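Local coordinates for putative cell adhesion protein (Parabacteroides distasonis, PDB 3LIU) that probably serves as a fimbrial subunit of the FimA/Mfa1 family, building surface pili used in cell adhesion, at residues 17-22 with 140-146; 50-56 with 83-87; 79-84 with 135-139; 38-44 with 121-127; 114-119 with 282-286. All blocks are in the same frame, centred on the assembly; numbering follows the deposited sequence. Where two conformers were deposited one is given.

Interaction 1. Residues 17-22 with 140-146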
# COMPACT_ATOMS: atom_id res chain seq x y z
N ALA A 17 -24.90 -21.64 -15.60
CA ALA A 17 -24.94 -20.35 -16.27
C ALA A 17 -23.52 -19.96 -16.68
O ALA A 17 -22.55 -20.66 -16.38
CB ALA A 17 -25.56 -19.29 -15.36
N GLN A 18 -23.43 -18.86 -17.41
CA GLN A 18 -22.15 -18.30 -17.80
C GLN A 18 -22.08 -16.90 -17.20
O GLN A 18 -23.11 -16.25 -16.97
CB GLN A 18 -22.00 -18.25 -19.32
CG GLN A 18 -22.09 -19.63 -20.01
CD GLN A 18 -20.76 -20.37 -20.07
OE1 GLN A 18 -19.70 -19.76 -20.24
NE2 GLN A 18 -20.82 -21.70 -19.96
N LEU A 19 -20.86 -16.45 -16.93
CA LEU A 19 -20.58 -15.15 -16.35
C LEU A 19 -19.44 -14.54 -17.13
O LEU A 19 -18.41 -15.20 -17.34
CB LEU A 19 -20.18 -15.28 -14.88
CG LEU A 19 -19.88 -13.95 -14.18
CD1 LEU A 19 -21.14 -13.03 -14.20
CD2 LEU A 19 -19.41 -14.19 -12.76
N ALA A 20 -19.64 -13.30 -17.59
CA ALA A 20 -18.56 -12.46 -18.10
C ALA A 20 -18.58 -11.16 -17.32
O ALA A 20 -19.65 -10.68 -16.90
CB ALA A 20 -18.70 -12.21 -19.59
N LEU A 21 -17.41 -10.59 -17.12
CA LEU A 21 -17.27 -9.49 -16.15
C LEU A 21 -16.34 -8.43 -16.74
O LEU A 21 -15.35 -8.79 -17.32
CB LEU A 21 -16.78 -10.05 -14.80
CG LEU A 21 -16.73 -9.11 -13.60
CD1 LEU A 21 -17.02 -9.86 -12.30
CD2 LEU A 21 -15.40 -8.35 -13.52
N ALA A 22 -16.71 -7.15 -16.64
CA ALA A 22 -15.86 -6.06 -17.12
C ALA A 22 -15.42 -5.16 -15.96
O ALA A 22 -16.25 -4.81 -15.08
CB ALA A 22 -16.59 -5.28 -18.18
N THR A 140 -27.99 -18.93 -19.37
CA THR A 140 -27.78 -17.73 -20.15
C THR A 140 -26.47 -17.08 -19.77
O THR A 140 -25.92 -17.38 -18.71
CB THR A 140 -28.91 -16.69 -19.95
OG1 THR A 140 -28.78 -15.69 -20.95
CG2 THR A 140 -28.87 -16.03 -18.60
N THR A 141 -25.98 -16.17 -20.61
CA THR A 141 -24.81 -15.40 -20.29
C THR A 141 -25.13 -14.21 -19.35
O THR A 141 -25.87 -13.29 -19.72
CB THR A 141 -24.06 -14.93 -21.56
OG1 THR A 141 -23.63 -16.08 -22.31
CG2 THR A 141 -22.82 -14.09 -21.19
N ASN A 142 -24.60 -14.24 -18.13
CA ASN A 142 -24.74 -13.11 -17.21
C ASN A 142 -23.54 -12.18 -17.33
O ASN A 142 -22.39 -12.63 -17.31
CB ASN A 142 -24.85 -13.56 -15.76
CG ASN A 142 -26.11 -14.33 -15.49
OD1 ASN A 142 -27.14 -13.75 -15.12
ND2 ASN A 142 -26.05 -15.63 -15.67
N TYR A 143 -23.82 -10.89 -17.43
CA TYR A 143 -22.77 -9.90 -17.54
C TYR A 143 -22.68 -9.06 -16.26
O TYR A 143 -23.72 -8.71 -15.66
CB TYR A 143 -23.05 -8.99 -18.74
CG TYR A 143 -22.99 -9.66 -20.08
CD1 TYR A 143 -21.77 -9.97 -20.65
CD2 TYR A 143 -24.15 -9.96 -20.79
CE1 TYR A 143 -21.69 -10.58 -21.86
CE2 TYR A 143 -24.08 -10.57 -22.02
CZ TYR A 143 -22.84 -10.88 -22.54
OH TYR A 143 -22.70 -11.48 -23.75
N ILE A 144 -21.46 -8.77 -15.83
CA ILE A 144 -21.23 -7.81 -14.76
C ILE A 144 -20.29 -6.74 -15.26
O ILE A 144 -19.11 -6.99 -15.57
CB ILE A 144 -20.67 -8.48 -13.50
CG1 ILE A 144 -21.67 -9.52 -12.99
CG2 ILE A 144 -20.32 -7.41 -12.44
CD1 ILE A 144 -21.17 -10.35 -11.79
N GLY A 145 -20.83 -5.53 -15.34
CA GLY A 145 -20.06 -4.36 -15.70
C GLY A 145 -20.18 -3.90 -17.14
O GLY A 145 -19.42 -3.02 -17.56
N TYR A 146 -21.13 -4.47 -17.89
CA TYR A 146 -21.23 -4.19 -19.33
C TYR A 146 -22.30 -3.18 -19.68
O TYR A 146 -22.50 -2.85 -20.85
CB TYR A 146 -21.50 -5.49 -20.08
CG TYR A 146 -20.32 -6.39 -20.22
CD1 TYR A 146 -19.86 -7.16 -19.16
CD2 TYR A 146 -19.66 -6.48 -21.44
CE1 TYR A 146 -18.77 -8.01 -19.31
CE2 TYR A 146 -18.58 -7.33 -21.61
CZ TYR A 146 -18.13 -8.07 -20.54
OH TYR A 146 -17.05 -8.90 -20.73
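Gln18 to Leu21 pair with Thr141 to Ile144 as parallel strands, their axes 4.5 Å apart at closest approach and 24° from exactly parallel. The pairing belongs to the N-terminal beta domain of this FimA-type fimbrillin, where strand 16-24 is flanked on its other edge by strand 71-80. The ladder alternates regularly: Ala20 N donates to Asn142 O, and Ile144 N returns a bond to Ala20 O at 2.8 Å. Gln18 O is gripped twice, by the backbone N of Asn142 and by its side-chain amide, the two arriving from opposite faces of the carbonyl plane; Asn142 ND2 lies 3.3 Å from Gln18 O. Asn142 OD1 meanwhile accepts from Val137 N, so both ends of the amide are tied. On the face of Leu19 and Leu21, Leu19 CD1 meets Ile144 CD1 at 3.6 Å, and Leu21 CG lies against Ile144 CB. On the other face, Tyr143 CD1 sits over the centre of the Tyr146 ring, whose opposite face receives Ala22 CB, 4.0 Å from the ring centroid and 22° off its normal.

Interaction 2. Residues 50-56 with 83-87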
# COMPACT_ATOMS: atom_id res chain seq x y z
N VAL A 50 -16.83 -16.39 -7.15
CA VAL A 50 -18.31 -16.35 -7.15
C VAL A 50 -18.83 -17.31 -6.07
O VAL A 50 -18.59 -18.51 -6.16
CB VAL A 50 -18.85 -16.82 -8.53
CG1 VAL A 50 -20.37 -16.62 -8.63
CG2 VAL A 50 -18.15 -16.08 -9.65
N PHE A 51 -19.55 -16.80 -5.08
CA PHE A 51 -19.98 -17.61 -3.92
C PHE A 51 -21.50 -17.56 -3.78
O PHE A 51 -22.11 -16.53 -3.43
CB PHE A 51 -19.25 -17.14 -2.64
CG PHE A 51 -17.75 -17.29 -2.70
CD1 PHE A 51 -17.13 -18.46 -2.29
CD2 PHE A 51 -16.96 -16.27 -3.18
CE1 PHE A 51 -15.73 -18.59 -2.34
CE2 PHE A 51 -15.60 -16.39 -3.25
CZ PHE A 51 -14.97 -17.55 -2.83
N GLY A 52 -22.14 -18.68 -4.08
CA GLY A 52 -23.59 -18.73 -4.04
C GLY A 52 -24.07 -18.62 -2.61
O GLY A 52 -23.37 -19.03 -1.70
N VAL A 53 -25.25 -18.07 -2.39
CA VAL A 53 -25.73 -17.91 -1.02
C VAL A 53 -25.97 -19.26 -0.35
O VAL A 53 -25.92 -19.34 0.84
CB VAL A 53 -27.01 -17.05 -0.94
CG1 VAL A 53 -26.69 -15.62 -1.30
CG2 VAL A 53 -28.09 -17.63 -1.82
N ASP A 54 -26.22 -20.31 -1.12
CA ASP A 54 -26.45 -21.67 -0.61
C ASP A 54 -25.19 -22.53 -0.49
O ASP A 54 -25.32 -23.76 -0.34
CB ASP A 54 -27.40 -22.41 -1.54
CG ASP A 54 -26.90 -22.41 -2.97
OD1 ASP A 54 -26.53 -21.32 -3.45
OD2 ASP A 54 -26.86 -23.48 -3.61
N GLY A 55 -24.00 -21.95 -0.63
CA GLY A 55 -22.78 -22.69 -0.36
C GLY A 55 -21.93 -23.12 -1.55
O GLY A 55 -20.78 -23.49 -1.35
N TRP A 56 -22.42 -23.06 -2.78
CA TRP A 56 -21.55 -23.42 -3.91
C TRP A 56 -20.53 -22.29 -4.14
O TRP A 56 -20.74 -21.14 -3.72
CB TRP A 56 -22.34 -23.70 -5.18
CG TRP A 56 -23.22 -22.55 -5.72
CD1 TRP A 56 -24.56 -22.37 -5.51
CD2 TRP A 56 -22.81 -21.47 -6.60
NE1 TRP A 56 -25.01 -21.24 -6.17
CE2 TRP A 56 -23.96 -20.69 -6.86
CE3 TRP A 56 -21.60 -21.10 -7.19
CZ2 TRP A 56 -23.93 -19.55 -7.67
CZ3 TRP A 56 -21.57 -19.96 -7.99
CH2 TRP A 56 -22.73 -19.21 -8.22
N GLU A 83 -28.47 -16.39 -6.49
CA GLU A 83 -27.88 -15.23 -5.88
C GLU A 83 -26.48 -15.59 -5.44
O GLU A 83 -26.25 -16.67 -4.94
CB GLU A 83 -28.71 -14.73 -4.69
CG GLU A 83 -28.25 -13.36 -4.22
CD GLU A 83 -29.19 -12.72 -3.19
OE1 GLU A 83 -30.26 -13.31 -2.87
OE2 GLU A 83 -28.84 -11.64 -2.70
N ALA A 84 -25.54 -14.67 -5.68
CA ALA A 84 -24.15 -14.88 -5.35
C ALA A 84 -23.44 -13.60 -4.95
O ALA A 84 -23.85 -12.48 -5.32
CB ALA A 84 -23.41 -15.56 -6.51
N HIS A 85 -22.37 -13.79 -4.19
CA HIS A 85 -21.45 -12.73 -3.83
C HIS A 85 -20.18 -12.90 -4.67
O HIS A 85 -19.64 -13.99 -4.77
CB HIS A 85 -21.17 -12.77 -2.35
CG HIS A 85 -22.33 -12.33 -1.51
ND1 HIS A 85 -22.91 -13.13 -0.56
CD2 HIS A 85 -23.02 -11.16 -1.48
CE1 HIS A 85 -23.90 -12.49 0.02
NE2 HIS A 85 -24.00 -11.29 -0.53
N VAL A 86 -19.77 -11.82 -5.34
CA VAL A 86 -18.70 -11.83 -6.33
C VAL A 86 -17.67 -10.79 -5.94
O VAL A 86 -18.03 -9.67 -5.62
CB VAL A 86 -19.26 -11.47 -7.71
CG1 VAL A 86 -18.18 -11.43 -8.76
CG2 VAL A 86 -20.38 -12.44 -8.09
N VAL A 87 -16.40 -11.18 -5.98
CA VAL A 87 -15.29 -10.27 -5.74
C VAL A 87 -14.21 -10.52 -6.81
O VAL A 87 -13.98 -11.64 -7.25
CB VAL A 87 -14.75 -10.39 -4.28
CG1 VAL A 87 -14.49 -11.86 -3.88
CG2 VAL A 87 -13.49 -9.53 -4.08
O HOH W 1 -22.16 -15.62 -0.56
O HOH W 2 -27.20 -19.43 -5.08
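Phe51 and His85 form the hydrogen-bonded pair of this antiparallel contact: Phe51 N donates to His85 O at 2.8 Å, and His85 N to Phe51 O, the latter nearly straight at 169°. Val53 N continues the pattern just past the strand end by donating to Glu83 O. On the face shared by Val50, Ala84 and Val86, Val50 CG1 reaches Ala84 CB at 3.9 Å and also borders Val86 CG2. The first torsion of Val50, -173°, sets CG1 opposite the backbone N and thereby brings that methyl to the alanine. Trp56 CH2 approaches the same Ala84 CB at 4.1 Å. Strand 45-52 ends at Gly52, where a type I beta turn from Gly52 to Gly55 leads toward strand 57-66; strand 82-90 thus pairs with one arm of a beta hairpin. Gly52 CA lies 3.4 Å above the plane of the Trp56 indole, toward its rim, and a side chain on Gly52 would run into Trp56 NE1. Two waters extend the polar network. One donates to Phe51 O and lies in the plane of the His85 ring, 2.6 Å from His85 ND1. The other accepts from Trp56 NE1 and donates to Asp54 OD1 and Glu83 O, tying the turn to strand 82-90. Farther out, Tyr80 meets Trp56 edge-to-face, while Ile106 of helix 106-110 packs against Phe51 and His85.

Interaction 3. Residues 79-84 with 135-139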
# COMPACT_ATOMS: atom_id res chain seq x y z
N VAL A 79 -20.59 -21.01 -14.36
CA VAL A 79 -20.87 -20.81 -12.94
C VAL A 79 -22.25 -21.44 -12.70
O VAL A 79 -22.77 -22.11 -13.60
CB VAL A 79 -20.84 -19.29 -12.55
CG1 VAL A 79 -19.44 -18.69 -12.77
CG2 VAL A 79 -21.85 -18.47 -13.32
N TYR A 80 -22.83 -21.29 -11.52
CA TYR A 80 -24.21 -21.77 -11.27
C TYR A 80 -25.21 -20.62 -11.16
O TYR A 80 -24.83 -19.47 -10.89
CB TYR A 80 -24.28 -22.63 -10.00
CG TYR A 80 -23.32 -23.83 -10.03
CD1 TYR A 80 -23.62 -24.96 -10.78
CD2 TYR A 80 -22.12 -23.81 -9.32
CE1 TYR A 80 -22.76 -26.06 -10.82
CE2 TYR A 80 -21.25 -24.91 -9.35
CZ TYR A 80 -21.58 -26.03 -10.10
OH TYR A 80 -20.73 -27.12 -10.15
N ALA A 81 -26.49 -20.93 -11.40
CA ALA A 81 -27.53 -19.91 -11.27
C ALA A 81 -27.84 -19.64 -9.80
O ALA A 81 -27.63 -20.48 -8.94
CB ALA A 81 -28.78 -20.31 -12.01
N GLY A 82 -28.36 -18.44 -9.52
CA GLY A 82 -28.74 -18.07 -8.16
C GLY A 82 -28.07 -16.81 -7.69
O GLY A 82 -27.23 -16.20 -8.41
N GLU A 83 -28.47 -16.39 -6.49
CA GLU A 83 -27.88 -15.23 -5.88
C GLU A 83 -26.48 -15.59 -5.44
O GLU A 83 -26.25 -16.67 -4.94
CB GLU A 83 -28.71 -14.73 -4.69
CG GLU A 83 -28.25 -13.36 -4.22
CD GLU A 83 -29.19 -12.72 -3.19
OE1 GLU A 83 -30.26 -13.31 -2.87
OE2 GLU A 83 -28.84 -11.64 -2.70
N ALA A 84 -25.54 -14.67 -5.68
CA ALA A 84 -24.15 -14.88 -5.35
C ALA A 84 -23.44 -13.60 -4.95
O ALA A 84 -23.85 -12.48 -5.32
CB ALA A 84 -23.41 -15.56 -6.51
N THR A 135 -27.89 -11.60 -8.81
CA THR A 135 -28.64 -12.84 -9.07
C THR A 135 -28.34 -13.32 -10.48
O THR A 135 -28.65 -12.65 -11.47
CB THR A 135 -30.14 -12.65 -8.83
OG1 THR A 135 -30.30 -12.23 -7.48
CG2 THR A 135 -30.94 -13.98 -9.08
N LEU A 136 -27.68 -14.47 -10.56
CA LEU A 136 -27.29 -15.06 -11.84
C LEU A 136 -28.47 -15.85 -12.38
O LEU A 136 -29.06 -16.66 -11.68
CB LEU A 136 -26.03 -15.95 -11.67
CG LEU A 136 -24.76 -15.25 -11.11
CD1 LEU A 136 -23.68 -16.23 -10.60
CD2 LEU A 136 -24.17 -14.28 -12.13
N VAL A 137 -28.82 -15.60 -13.64
CA VAL A 137 -29.96 -16.25 -14.30
C VAL A 137 -29.47 -17.53 -14.97
O VAL A 137 -28.41 -17.55 -15.60
CB VAL A 137 -30.61 -15.30 -15.31
CG1 VAL A 137 -31.69 -16.01 -16.12
CG2 VAL A 137 -31.18 -14.12 -14.58
N ALA A 138 -30.23 -18.59 -14.80
CA ALA A 138 -29.86 -19.91 -15.33
C ALA A 138 -29.90 -19.93 -16.86
O ALA A 138 -30.66 -19.19 -17.49
CB ALA A 138 -30.76 -21.00 -14.75
N ASN A 139 -29.03 -20.76 -17.44
CA ASN A 139 -29.04 -21.05 -18.87
C ASN A 139 -28.91 -19.82 -19.72
O ASN A 139 -29.63 -19.67 -20.69
CB ASN A 139 -30.32 -21.80 -19.23
CG ASN A 139 -30.48 -23.07 -18.43
OD1 ASN A 139 -29.51 -23.80 -18.23
ND2 ASN A 139 -31.68 -23.32 -17.94
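A two-residue antiparallel bridge joins Gly82 and Glu83 to Leu136 and Thr135, at the point where strand 82-90 begins and strand 127-136 ends. Gly82 and Leu136 are its hydrogen-bonded pair: Gly82 N donates to Leu136 O at 2.9 Å with a nearly straight N-H...O angle of 169°. Leu136 N returns a bond to Gly82 O at 2.8 Å, but reaches it from above the carbonyl plane, 50° out of it. Glu83 and Thr135 make the neighbouring non-hydrogen-bonded pair, with Glu83 CG 4.0 Å from Thr135 OG1. Within the FimA-type N-terminal domain, this bridge lies beside the short link from strand 71-80 to strand 82-90, and both strands of that link meet Leu136. The leucine has CG turned opposite its carbonyl carbon, chi1 -59°, and its CD1 branch comes to rest between the end of one strand and the start of the next. Leu136 CD1 meets Tyr80 O at 3.5 Å and Val79 CG2 at 4.0 Å; the valine and leucine side chains cross at about a right angle. Ala84 CB borders the same methyl from the second strand. Leu19, Val50 and Trp56 also pack against Leu136, making it a buried junction of several strands. Beyond the bridge the chains stay close without further pairing, and Ala81 CB meets Ala138 CB at 3.5 Å, tighter than ordinary van der Waals contact.

Interaction 4. Residues 38-44 with 121-127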
# COMPACT_ATOMS: atom_id res chain seq x y z
N PRO A 38 5.74 -1.06 -17.92
CA PRO A 38 4.67 -1.37 -16.98
C PRO A 38 4.34 -0.17 -16.10
O PRO A 38 5.24 0.62 -15.79
CB PRO A 38 5.22 -2.54 -16.16
CG PRO A 38 6.68 -2.41 -16.24
CD PRO A 38 7.01 -1.70 -17.54
N THR A 39 3.07 -0.02 -15.73
CA THR A 39 2.58 1.10 -14.91
C THR A 39 1.81 0.59 -13.68
O THR A 39 1.40 -0.57 -13.61
CB THR A 39 1.61 2.03 -15.68
OG1 THR A 39 0.30 1.43 -15.68
CG2 THR A 39 2.07 2.25 -17.12
N ASP A 40 1.59 1.49 -12.73
CA ASP A 40 0.93 1.16 -11.49
C ASP A 40 -0.61 1.06 -11.67
O ASP A 40 -1.33 0.91 -10.72
CB ASP A 40 1.34 2.17 -10.39
CG ASP A 40 0.85 3.59 -10.66
OD1 ASP A 40 -0.08 3.69 -11.45
OD2 ASP A 40 1.37 4.58 -10.09
N ALA A 41 -1.11 1.18 -12.89
CA ALA A 41 -2.51 0.94 -13.19
C ALA A 41 -2.72 -0.33 -14.02
O ALA A 41 -3.85 -0.65 -14.38
CB ALA A 41 -3.15 2.17 -13.93
N ASP A 42 -1.65 -1.06 -14.34
CA ASP A 42 -1.84 -2.25 -15.19
C ASP A 42 -2.75 -3.31 -14.50
O ASP A 42 -2.62 -3.56 -13.30
CB ASP A 42 -0.51 -2.94 -15.56
CG ASP A 42 0.39 -2.10 -16.46
OD1 ASP A 42 -0.02 -1.03 -16.97
OD2 ASP A 42 1.55 -2.53 -16.63
N VAL A 43 -3.62 -3.93 -15.30
CA VAL A 43 -4.44 -5.06 -14.93
C VAL A 43 -4.08 -6.17 -15.86
O VAL A 43 -4.47 -6.17 -17.02
CB VAL A 43 -5.92 -4.70 -15.04
CG1 VAL A 43 -6.78 -5.92 -14.85
CG2 VAL A 43 -6.23 -3.56 -14.02
N ASN A 44 -3.30 -7.11 -15.37
CA ASN A 44 -2.81 -8.21 -16.23
C ASN A 44 -3.65 -9.47 -16.10
O ASN A 44 -3.98 -10.13 -17.07
CB ASN A 44 -1.38 -8.51 -15.80
CG ASN A 44 -0.49 -7.34 -15.96
OD1 ASN A 44 -0.54 -6.67 -16.98
ND2 ASN A 44 0.35 -7.08 -14.96
N LEU A 121 5.79 -3.54 -10.42
CA LEU A 121 5.12 -3.11 -11.62
C LEU A 121 5.15 -4.26 -12.62
O LEU A 121 4.26 -4.40 -13.38
CB LEU A 121 5.69 -1.81 -12.18
CG LEU A 121 5.61 -0.59 -11.27
CD1 LEU A 121 6.14 0.64 -12.01
CD2 LEU A 121 4.17 -0.39 -10.76
N THR A 122 6.14 -5.13 -12.57
CA THR A 122 6.10 -6.30 -13.48
C THR A 122 4.95 -7.25 -13.23
O THR A 122 4.28 -7.64 -14.17
CB THR A 122 7.41 -7.08 -13.49
OG1 THR A 122 8.45 -6.17 -13.80
CG2 THR A 122 7.36 -8.16 -14.57
N LYS A 123 4.66 -7.60 -11.97
CA LYS A 123 3.44 -8.37 -11.67
C LYS A 123 2.18 -7.58 -11.99
O LYS A 123 1.15 -8.13 -12.43
CB LYS A 123 3.38 -8.78 -10.21
CG LYS A 123 2.05 -9.50 -9.85
CD LYS A 123 2.05 -10.00 -8.42
CE LYS A 123 1.81 -8.85 -7.42
NZ LYS A 123 0.50 -8.26 -7.46
N GLY A 124 2.27 -6.27 -11.77
CA GLY A 124 1.07 -5.48 -11.59
C GLY A 124 0.76 -5.45 -10.11
O GLY A 124 0.99 -6.42 -9.40
N LEU A 125 0.25 -4.33 -9.62
CA LEU A 125 -0.05 -4.17 -8.20
C LEU A 125 -1.37 -4.86 -7.90
O LEU A 125 -2.31 -4.82 -8.69
CB LEU A 125 -0.15 -2.68 -7.86
CG LEU A 125 1.13 -1.90 -8.10
CD1 LEU A 125 0.94 -0.46 -7.76
CD2 LEU A 125 2.27 -2.50 -7.24
N THR A 126 -1.45 -5.52 -6.75
CA THR A 126 -2.67 -6.21 -6.42
C THR A 126 -3.78 -5.18 -6.19
O THR A 126 -3.59 -4.21 -5.46
CB THR A 126 -2.55 -7.08 -5.16
OG1 THR A 126 -1.33 -7.84 -5.19
CG2 THR A 126 -3.78 -8.03 -5.07
N MSE A 127 -4.94 -5.39 -6.79
CA MSE A 127 -6.12 -4.51 -6.58
C MSE A 127 -7.35 -5.38 -6.36
O MSE A 127 -7.40 -6.51 -6.84
CB MSE A 127 -6.39 -3.67 -7.85
CG MSE A 127 -5.24 -2.87 -8.34
SE MSE A 127 -5.40 -2.59 -10.25
CE MSE A 127 -3.64 -1.75 -10.53
O HOH W 3 -0.53 -2.41 -11.69
O HOH W 4 2.33 -4.93 -15.22
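Asn44 ND2 makes the direct hydrogen bond between the two loops, donating to Lys123 O at 2.9 Å. The oxygen lies in the asparagine amide plane, yet the donor stands 52° out of the carbonyl plane of Lys123. Water links extend this grip: one water accepts from Asn44 ND2 and donates to Asp42 OD2 and to Leu121 O, while another accepts from Leu125 N and donates to Asp42 O. With the amide of Asn44 cut back to an alanine, Lys123 O would probably lose this donor, and the first water one of its anchors. The loop 38-44 is itself shaped by a type I beta turn from Thr39 to Asp42 and an ST turn, in which Ala41 N donates to Thr39 OG1; it precedes strand 45-52, as loop 121-127 leads into strand 127-136. Asp42 OD1 also accepts from Thr39 OG1 at 2.8 Å, and Asp40 OD1 forms a salt bridge with Arg173. Van der Waals contacts line one flank, where two leucines meet carbon atoms of Asp40. Leu121 CD2 lies 3.7 Å from Asp40 CA, and Leu125 CD1 is equally close to Asp40 CB. The selenomethionine Met127 is extended beyond CG, which carries its CE to 3.5 Å from Asp42 O and sets SE against Val43 CG2.

Interaction 5. Residues 114-119 with 282-286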
# COMPACT_ATOMS: atom_id res chain seq x y z
N ILE A 114 -1.87 -11.48 1.27
CA ILE A 114 -0.92 -11.20 0.15
C ILE A 114 0.41 -10.70 0.76
O ILE A 114 0.44 -10.24 1.92
CB ILE A 114 -1.52 -10.20 -0.91
CG1 ILE A 114 -1.99 -8.90 -0.24
CG2 ILE A 114 -2.58 -10.95 -1.79
CD1 ILE A 114 -2.62 -7.74 -1.19
N ASN A 115 1.50 -10.81 -0.02
CA ASN A 115 2.87 -10.54 0.45
C ASN A 115 3.51 -9.41 -0.33
O ASN A 115 3.46 -9.37 -1.56
CB ASN A 115 3.71 -11.79 0.34
CG ASN A 115 3.10 -12.95 1.08
OD1 ASN A 115 3.08 -12.97 2.33
ND2 ASN A 115 2.55 -13.90 0.32
N LEU A 116 4.07 -8.47 0.40
CA LEU A 116 4.53 -7.18 -0.16
C LEU A 116 5.62 -7.36 -1.18
O LEU A 116 5.64 -6.66 -2.17
CB LEU A 116 4.98 -6.22 0.96
CG LEU A 116 5.35 -4.80 0.49
CD1 LEU A 116 4.16 -4.12 -0.27
CD2 LEU A 116 5.77 -3.88 1.69
N SER A 117 6.48 -8.36 -0.97
CA SER A 117 7.57 -8.61 -1.87
C SER A 117 7.12 -9.02 -3.28
O SER A 117 7.94 -8.94 -4.20
CB SER A 117 8.54 -9.67 -1.25
OG SER A 117 7.87 -10.91 -1.11
N ASP A 118 5.85 -9.44 -3.45
CA ASP A 118 5.28 -9.63 -4.77
C ASP A 118 4.84 -8.36 -5.46
O ASP A 118 4.53 -8.44 -6.64
CB ASP A 118 4.04 -10.53 -4.75
CG ASP A 118 4.35 -11.96 -4.31
OD1 ASP A 118 5.44 -12.42 -4.58
OD2 ASP A 118 3.48 -12.60 -3.73
N GLU A 119 4.78 -7.22 -4.77
CA GLU A 119 4.16 -6.01 -5.39
C GLU A 119 5.13 -5.20 -6.25
O GLU A 119 5.68 -4.20 -5.82
CB GLU A 119 3.50 -5.13 -4.34
CG GLU A 119 2.49 -5.85 -3.47
CD GLU A 119 1.20 -6.26 -4.21
OE1 GLU A 119 1.02 -5.95 -5.43
OE2 GLU A 119 0.38 -6.94 -3.57
N PHE A 282 7.66 4.43 -2.92
CA PHE A 282 7.78 3.17 -2.22
C PHE A 282 6.37 2.65 -2.01
O PHE A 282 5.51 3.40 -1.58
CB PHE A 282 8.41 3.37 -0.82
CG PHE A 282 9.85 3.85 -0.86
CD1 PHE A 282 10.89 2.98 -1.17
CD2 PHE A 282 10.16 5.18 -0.63
CE1 PHE A 282 12.25 3.44 -1.20
CE2 PHE A 282 11.48 5.63 -0.67
CZ PHE A 282 12.52 4.75 -0.95
N TYR A 283 6.17 1.35 -2.22
CA TYR A 283 4.90 0.71 -2.07
C TYR A 283 4.87 -0.12 -0.79
O TYR A 283 5.78 -0.91 -0.51
CB TYR A 283 4.60 -0.21 -3.26
CG TYR A 283 4.62 0.42 -4.62
CD1 TYR A 283 4.09 1.71 -4.83
CD2 TYR A 283 5.17 -0.24 -5.71
CE1 TYR A 283 4.14 2.32 -6.08
CE2 TYR A 283 5.19 0.34 -6.97
CZ TYR A 283 4.66 1.61 -7.15
OH TYR A 283 4.69 2.21 -8.38
N VAL A 284 3.78 0.05 -0.04
CA VAL A 284 3.65 -0.57 1.27
C VAL A 284 2.19 -0.97 1.41
O VAL A 284 1.33 -0.47 0.67
CB VAL A 284 4.05 0.42 2.45
CG1 VAL A 284 5.49 0.83 2.37
CG2 VAL A 284 3.17 1.67 2.45
N TYR A 285 1.91 -1.87 2.35
CA TYR A 285 0.51 -2.20 2.68
C TYR A 285 0.03 -1.26 3.81
O TYR A 285 0.81 -0.48 4.40
CB TYR A 285 0.35 -3.68 3.08
CG TYR A 285 0.54 -4.73 1.97
CD1 TYR A 285 0.07 -4.52 0.68
CD2 TYR A 285 1.16 -5.94 2.24
CE1 TYR A 285 0.21 -5.45 -0.30
CE2 TYR A 285 1.30 -6.92 1.22
CZ TYR A 285 0.84 -6.66 -0.02
OH TYR A 285 0.99 -7.55 -1.06
N GLU A 286 -1.25 -1.39 4.14
CA GLU A 286 -1.82 -0.56 5.20
C GLU A 286 -1.15 -0.83 6.53
O GLU A 286 -0.79 -1.97 6.86
CB GLU A 286 -3.33 -0.78 5.37
CG GLU A 286 -4.15 -0.42 4.13
CD GLU A 286 -5.64 -0.26 4.42
OE1 GLU A 286 -6.19 -1.08 5.18
OE2 GLU A 286 -6.26 0.67 3.82
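Tyr285 OH donates to Glu119 OE2 at 2.7 Å, the hydrogen bond that spans this buried contact. The carboxylate oxygen uses its anti lone pair and lies at the ring edge, in plane, although the carboxylate and ring planes stand 82° apart. Glu119 is bent at chi2, -69°, which folds its carboxylate back to the phenol. Thr126 OG1 is a second hydrogen-bond partner of Glu119 OE2, and Lys123 forms a salt bridge with OE1, so the acid is held at both oxygens. The contact brings strand 113-115 and the 3-10 segment 116-118 against residues 283-285 without backbone pairing: the nearest CA atoms, of Leu116 and Val284, are 6.8 Å apart. Strand 113-115 pairs with strand 193-213 and strand 282-284 with strand 172-185, so the tyrosine bridges two separately hydrogen-bonded sets of strands. Apolar side chains pack on the ring. Leu116 CD1 makes a CH-pi contact over one face, 4.0 Å from the Tyr285 ring centroid and only 3° off its normal. Ile114 CG1 reaches Tyr285 CZ at 3.6 Å, its side chain crossing the tyrosine obliquely. Replacing Tyr285 with a leucine would probably deprive Glu119 of its phenol donor and Leu116 of the flat ring face beneath its methyl. Leu116 CD1 also lies 3.6 Å from Tyr283 O.

How the interactions relate
Interactions 1, 2 and 3 form one connected cluster: interactions 2 and 3 share Glu83 and Ala84 on strand 82-90, Leu19 CD2 of interaction 1 packs on Val50 CG2 of interaction 2, and Ala17 O lies 2.8 Å from Val79 N of interaction 3, a probable hydrogen bond. Interactions 1 and 2 are mostly buried strand pairs, parallel and antiparallel respectively, whereas interaction 3 is a shorter, partly buried bridge. Interaction 4, about 24 Å from interaction 1 between centres, joins loops through side-chain and water bonds in place of a ladder. Interaction 5, buried near the centre of the chain, combines one tyrosine-glutamate hydrogen bond with packing on the tyrosine ring. It touches interaction 4, where Leu121 CD2 packs near Tyr283 OH.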